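Local coordinates for receptor-like protein kinase ANXUR1 (PDB 6FIG) that probably senses signals at the plant cell surface during reproduction, through an extracellular region of two tandem malectin-like domains ahead of its kinase, at residues P24-L29 with S34-A39; W211-P216 with T252-G257. One frame throughout, in Å; residues are numbered along the deposited sequence.

In the fold
Near the N terminus, strand 21-24 runs into the turn that opens contact 1; the chain then follows strand 29-31 and doubles back to strand 35-38, so contact 1 closes a very short loop. It ties an edge strand of the five-stranded antiparallel sheet to a strand paired with 54-58 in another sheet. Contact 2 opens much later: 35 residues separate 211-216 from 252-257, and this longer loop brings a turn after strand 212-213 against strand 252-255. The contacts neither nest nor cross. Their centres are 39 Å apart, on opposite sides of the chain's centre, consistent with one in each of the two malectin-like domains of this receptor family.

Contact 1 of 2, residues P24-L29 with S34-A39; sequences PDTKFL and SIHATA
L29 and S34 make the tight part of this small surface contact. The leucine reaches across with a single methyl, L29 CD2, which meets the hydroxyl S34 OG end to end at 3.2 Å, close for a carbon and an oxygen. Both CB atoms already point at the opposite segment. With CG anti to the backbone N (chi1 -168°), the L29 side chain is directed toward S34; S34 holds OG between its backbone N and carbonyl carbon (chi1 56°), where its hydrogen bond goes to R56 NH1 on the neighbouring strand 54-58; the methyl of L29 only touches it.

The second meeting, T26 with H36, is looser and of another kind. The two side chains cross at about a right angle, and T26 OG1 comes to the edge of the imidazole, near its plane, rather than over a face. T26 OG1 to H36 NE2 is 4.1 Å, too long for a hydrogen bond. H36 has two conformers in the crystal, so the details of this approach are doubtful. The backbone around T26 is held in a 3-10 turn, in which F28 N bonds D25 O at 3.0 Å and L29 N bonds T26 O at 3.2 Å.

No hydrogen bond joins the two segments directly. Instead R56 mediates: T26, L29 and H36 pack against it, while D25 OD2 forms a salt bridge with its NE and a hydrogen bond with Y64 OH. The segments are thus joined largely through R56, which bonds both D25 and S34; the carboxylate probably offsets its charge. H36 NE2 lies 5.0 Å from D25 OD1; the acid would tend to favour a protonated imidazole and the arginine to oppose it, leaving the net effect uncertain.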
loop_
_atom_site.group_PDB
_atom_site.type_symbol
_atom_site.label_atom_id
_atom_site.label_comp_id
_atom_site.label_asym_id
_atom_site.label_seq_id
_atom_site.Cartn_x
_atom_site.Cartn_y
_atom_site.Cartn_z
ATOM N N PRO A 24 11.144 7.137 12.150
ATOM C CA PRO A 24 11.376 7.257 13.582
ATOM C C PRO A 24 10.096 7.333 14.409
ATOM O O PRO A 24 9.068 7.852 13.937
ATOM C CB PRO A 24 12.137 8.579 13.700
ATOM C CG PRO A 24 12.831 8.726 12.391
ATOM C CD PRO A 24 11.823 8.213 11.401
ATOM N N ASP A 25 10.171 6.825 15.640
ATOM C CA ASP A 25 9.023 6.822 16.548
ATOM C C ASP A 25 8.831 8.124 17.310
ATOM O O ASP A 25 7.814 8.305 17.975
ATOM C CB ASP A 25 9.121 5.652 17.530
ATOM C CG ASP A 25 10.287 5.776 18.502
ATOM O OD1 ASP A 25 11.312 6.404 18.157
ATOM O OD2 ASP A 25 10.199 5.222 19.613
ATOM N N THR A 26 9.804 9.031 17.185
ATOM C CA THR A 26 9.949 10.203 18.046
ATOM C C THR A 26 8.690 11.058 18.243
ATOM O O THR A 26 8.276 11.284 19.383
ATOM C CB THR A 26 11.135 11.053 17.540
ATOM O OG1 THR A 26 12.325 10.253 17.640
ATOM C CG2 THR A 26 11.314 12.319 18.357
ATOM N N LYS A 27 8.056 11.447 17.140
ATOM C CA LYS A 27 6.860 12.290 17.156
ATOM C C LYS A 27 5.685 11.704 17.943
ATOM O O LYS A 27 4.806 12.446 18.379
ATOM C CB LYS A 27 6.377 12.562 15.721
ATOM C CG LYS A 27 7.270 13.483 14.906
ATOM C CD LYS A 27 6.642 13.828 13.559
ATOM C CE LYS A 27 6.268 12.602 12.741
ATOM N NZ LYS A 27 5.938 12.987 11.337
ATOM N N PHE A 28 5.649 10.377 18.095
ATOM C CA PHE A 28 4.523 9.729 18.732
ATOM C C PHE A 28 4.729 9.414 20.199
ATOM O O PHE A 28 3.789 9.003 20.845
ATOM C CB PHE A 28 4.174 8.468 17.947
ATOM C CG PHE A 28 3.874 8.754 16.520
ATOM C CD1 PHE A 28 2.651 9.298 16.160
ATOM C CD2 PHE A 28 4.846 8.582 15.541
ATOM C CE1 PHE A 28 2.382 9.613 14.838
ATOM C CE2 PHE A 28 4.582 8.895 14.216
ATOM C CZ PHE A 28 3.355 9.429 13.868
ATOM N N LEU A 29 5.941 9.624 20.726
ATOM C CA LEU A 29 6.194 9.371 22.129
ATOM C C LEU A 29 5.633 10.561 22.912
ATOM O O LEU A 29 6.001 11.706 22.630
ATOM C CB LEU A 29 7.699 9.173 22.341
ATOM C CG LEU A 29 8.175 8.628 23.682
ATOM C CD1 LEU A 29 7.584 7.266 24.012
ATOM C CD2 LEU A 29 9.707 8.578 23.683
ATOM N N SER A 34 13.248 8.424 27.838
ATOM C CA SER A 34 13.769 7.242 27.170
ATOM C C SER A 34 14.980 7.661 26.397
ATOM O O SER A 34 15.183 8.858 26.169
ATOM C CB SER A 34 12.734 6.662 26.187
ATOM O OG SER A 34 12.331 7.657 25.257
ATOM N N ILE A 35 15.794 6.690 26.005
ATOM C CA ILE A 35 16.898 6.945 25.091
ATOM C C ILE A 35 16.897 5.932 23.958
ATOM O O ILE A 35 16.321 4.831 24.084
ATOM C CB ILE A 35 18.277 6.909 25.780
ATOM C CG1 ILE A 35 18.515 5.552 26.465
ATOM C CG2 ILE A 35 18.410 8.103 26.724
ATOM C CD1 ILE A 35 19.917 5.406 27.018
ATOM N N HIS A 36 17.527 6.334 22.854
ATOM C CA HIS A 36 17.813 5.457 21.710
ATOM C C HIS A 36 18.921 4.501 22.108
ATOM O O HIS A 36 19.825 4.880 22.875
ATOM C CB HIS A 36 18.339 6.267 20.515
ATOM C CG HIS A 36 17.339 7.202 19.909
ATOM N ND1 HIS A 36 17.559 7.835 18.703
ATOM C CD2 HIS A 36 16.124 7.618 20.335
ATOM C CE1 HIS A 36 16.524 8.604 18.416
ATOM N NE2 HIS A 36 15.640 8.491 19.390
ATOM N N ALA A 37 18.890 3.290 21.579
ATOM C CA ALA A 37 19.976 2.342 21.765
ATOM C C ALA A 37 20.141 1.495 20.525
ATOM O O ALA A 37 19.172 1.185 19.844
ATOM C CB ALA A 37 19.730 1.461 22.977
ATOM N N THR A 38 21.382 1.118 20.240
ATOM C CA THR A 38 21.674 0.205 19.151
ATOM C C THR A 38 22.173 -1.106 19.742
ATOM O O THR A 38 23.007 -1.105 20.668
ATOM C CB THR A 38 22.714 0.807 18.191
ATOM O OG1 THR A 38 22.303 2.139 17.840
ATOM C CG2 THR A 38 22.837 -0.039 16.916
ATOM N N ALA A 39 21.673 -2.216 19.202
ATOM C CA ALA A 39 22.072 -3.546 19.660
ATOM C C ALA A 39 23.561 -3.774 19.397
ATOM O O ALA A 39 24.074 -3.333 18.372
ATOM C CB ALA A 39 21.272 -4.619 18.961
#

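Contact 2 of 2, residues W211-P216 with T252-G257; sequences WYNDAP and TARSQG. With CA (calcium ion), chain H.
R254 grips the carboxylate of D214 side-on with two nitrogens, and this salt bridge is the tight part of the contact. R254 NE reaches D214 OD2 at 2.8 Å, on the syn lone pair of that oxygen, while R254 NH2 bonds D214 OD1 at 2.9 Å from above the carboxylate plane. The two flat groups are turned 40° against each other, so the pairing is twisted rather than coplanar. A bend at chi3 (-61°) in the otherwise extended R254 chain presents that edge to the acid. Each oxygen has a second donor, G194 N for OD1 and W270 NE1 for OD2, which fixes the buried carboxylate from several directions.

Around R254 NH2 the packing is looser: A215 CB lies 4.0 Å away, and N213 ND2 stands 4.4 Å off, bonded instead to G195 O. N213 OD1 takes A215 N at 3.0 Å, forming an Asx turn. On either side of this turn in sequence, Y212 and P216 are exposed to solvent.

Two residues before R254, T252 binds calcium through O and OG1, with N192, V193, I249 and N365 completing the protein ligands. Strand 252-255 runs between antiparallel neighbours 225-228 and 363-372, shortly after helix 247-250, while R254 also packs on strand 268-273.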
loop_
_atom_site.group_PDB
_atom_site.type_symbol
_atom_site.label_atom_id
_atom_site.label_comp_id
_atom_site.label_asym_id
_atom_site.label_seq_id
_atom_site.Cartn_x
_atom_site.Cartn_y
_atom_site.Cartn_z
ATOM N N TRP A 211 2.634 -15.098 5.805
ATOM C CA TRP A 211 2.014 -16.438 5.888
ATOM C C TRP A 211 3.142 -17.470 5.796
ATOM O O TRP A 211 3.846 -17.533 4.796
ATOM C CB TRP A 211 0.986 -16.636 4.788
ATOM C CG TRP A 211 -0.103 -15.617 4.742
ATOM C CD1 TRP A 211 0.001 -14.302 4.321
ATOM C CD2 TRP A 211 -1.461 -15.792 5.171
ATOM N NE1 TRP A 211 -1.223 -13.683 4.436
ATOM C CE2 TRP A 211 -2.132 -14.569 4.958
ATOM C CE3 TRP A 211 -2.189 -16.887 5.680
ATOM C CZ2 TRP A 211 -3.469 -14.399 5.265
ATOM C CZ3 TRP A 211 -3.514 -16.714 5.962
ATOM C CH2 TRP A 211 -4.145 -15.488 5.758
ATOM N N TYR A 212 3.329 -18.269 6.834
ATOM C CA TYR A 212 4.495 -19.155 6.914
ATOM C C TYR A 212 4.156 -20.576 6.476
ATOM O O TYR A 212 3.035 -21.066 6.704
ATOM C CB TYR A 212 4.998 -19.202 8.342
ATOM C CG TYR A 212 5.497 -17.871 8.853
ATOM C CD1 TYR A 212 6.812 -17.501 8.669
ATOM C CD2 TYR A 212 4.640 -16.987 9.509
ATOM C CE1 TYR A 212 7.279 -16.273 9.146
ATOM C CE2 TYR A 212 5.092 -15.766 9.993
ATOM C CZ TYR A 212 6.406 -15.417 9.800
ATOM O OH TYR A 212 6.840 -14.203 10.272
ATOM N N ASN A 213 5.135 -21.250 5.899
ATOM C CA ASN A 213 4.956 -22.654 5.569
ATOM C C ASN A 213 4.585 -23.457 6.829
ATOM O O ASN A 213 5.066 -23.172 7.931
ATOM C CB ASN A 213 6.194 -23.224 4.897
ATOM C CG ASN A 213 6.058 -24.710 4.622
ATOM O OD1 ASN A 213 6.589 -25.513 5.370
ATOM N ND2 ASN A 213 5.322 -25.080 3.574
ATOM N N ASP A 214 3.689 -24.440 6.655
ATOM C CA ASP A 214 3.136 -25.199 7.783
ATOM C C ASP A 214 3.940 -26.410 8.231
ATOM O O ASP A 214 3.646 -26.972 9.277
ATOM C CB ASP A 214 1.707 -25.641 7.474
ATOM C CG ASP A 214 1.654 -26.712 6.419
ATOM O OD1 ASP A 214 2.291 -26.518 5.353
ATOM O OD2 ASP A 214 0.998 -27.757 6.657
ATOM N N ALA A 215 4.943 -26.823 7.460
ATOM C CA ALA A 215 5.660 -28.079 7.718
ATOM C C ALA A 215 6.198 -28.230 9.145
ATOM O O ALA A 215 6.116 -29.320 9.711
ATOM C CB ALA A 215 6.776 -28.273 6.708
ATOM N N PRO A 216 6.717 -27.140 9.748
ATOM C CA PRO A 216 7.238 -27.258 11.110
ATOM C C PRO A 216 6.218 -27.652 12.179
ATOM O O PRO A 216 6.617 -28.131 13.254
ATOM C CB PRO A 216 7.779 -25.854 11.394
ATOM C CG PRO A 216 8.156 -25.347 10.040
ATOM C CD PRO A 216 7.055 -25.827 9.161
ATOM N N THR A 252 -2.196 -23.355 -3.118
ATOM C CA THR A 252 -1.474 -24.502 -2.608
ATOM C C THR A 252 -2.241 -25.135 -1.464
ATOM O O THR A 252 -2.960 -24.463 -0.731
ATOM C CB THR A 252 -0.071 -24.155 -2.104
ATOM O OG1 THR A 252 -0.180 -23.139 -1.108
ATOM C CG2 THR A 252 0.833 -23.692 -3.263
ATOM N N ALA A 253 -2.019 -26.430 -1.274
ATOM C CA ALA A 253 -2.648 -27.157 -0.180
ATOM C C ALA A 253 -1.782 -28.320 0.271
ATOM O O ALA A 253 -0.888 -28.787 -0.453
ATOM C CB ALA A 253 -4.031 -27.662 -0.611
ATOM N N ARG A 254 -2.053 -28.781 1.481
ATOM C CA ARG A 254 -1.526 -30.057 1.948
ATOM C C ARG A 254 -2.704 -31.008 1.954
ATOM O O ARG A 254 -3.797 -30.655 2.398
ATOM C CB ARG A 254 -0.898 -29.956 3.334
ATOM C CG ARG A 254 -0.139 -31.200 3.772
ATOM C CD ARG A 254 0.558 -31.007 5.102
ATOM N NE ARG A 254 1.544 -29.922 5.028
ATOM C CZ ARG A 254 2.757 -30.025 4.476
ATOM N NH1 ARG A 254 3.198 -31.177 3.972
ATOM N NH2 ARG A 254 3.566 -28.971 4.456
ATOM N N SER A 255 -2.468 -32.208 1.449
ATOM C CA SER A 255 -3.481 -33.261 1.446
ATOM C C SER A 255 -2.870 -34.523 2.006
ATOM O O SER A 255 -1.667 -34.583 2.259
ATOM C CB SER A 255 -3.999 -33.482 0.030
ATOM O OG SER A 255 -3.001 -34.055 -0.793
ATOM N N GLN A 256 -3.687 -35.554 2.196
ATOM C CA GLN A 256 -3.148 -36.828 2.665
ATOM C C GLN A 256 -2.486 -37.584 1.551
ATOM O O GLN A 256 -1.446 -38.179 1.764
ATOM C CB GLN A 256 -4.205 -37.659 3.359
ATOM C CG GLN A 256 -4.475 -37.146 4.755
ATOM C CD GLN A 256 -5.474 -38.005 5.475
ATOM O OE1 GLN A 256 -6.677 -37.806 5.311
ATOM N NE2 GLN A 256 -4.993 -38.972 6.256
ATOM N N GLY A 257 -3.077 -37.545 0.360
ATOM C CA GLY A 257 -2.425 -38.058 -0.853
ATOM C C GLY A 257 -3.286 -39.036 -1.640
ATOM O O GLY A 257 -4.476 -39.187 -1.350
HETATM CA CA CA H . -1.753 -22.988 0.744
#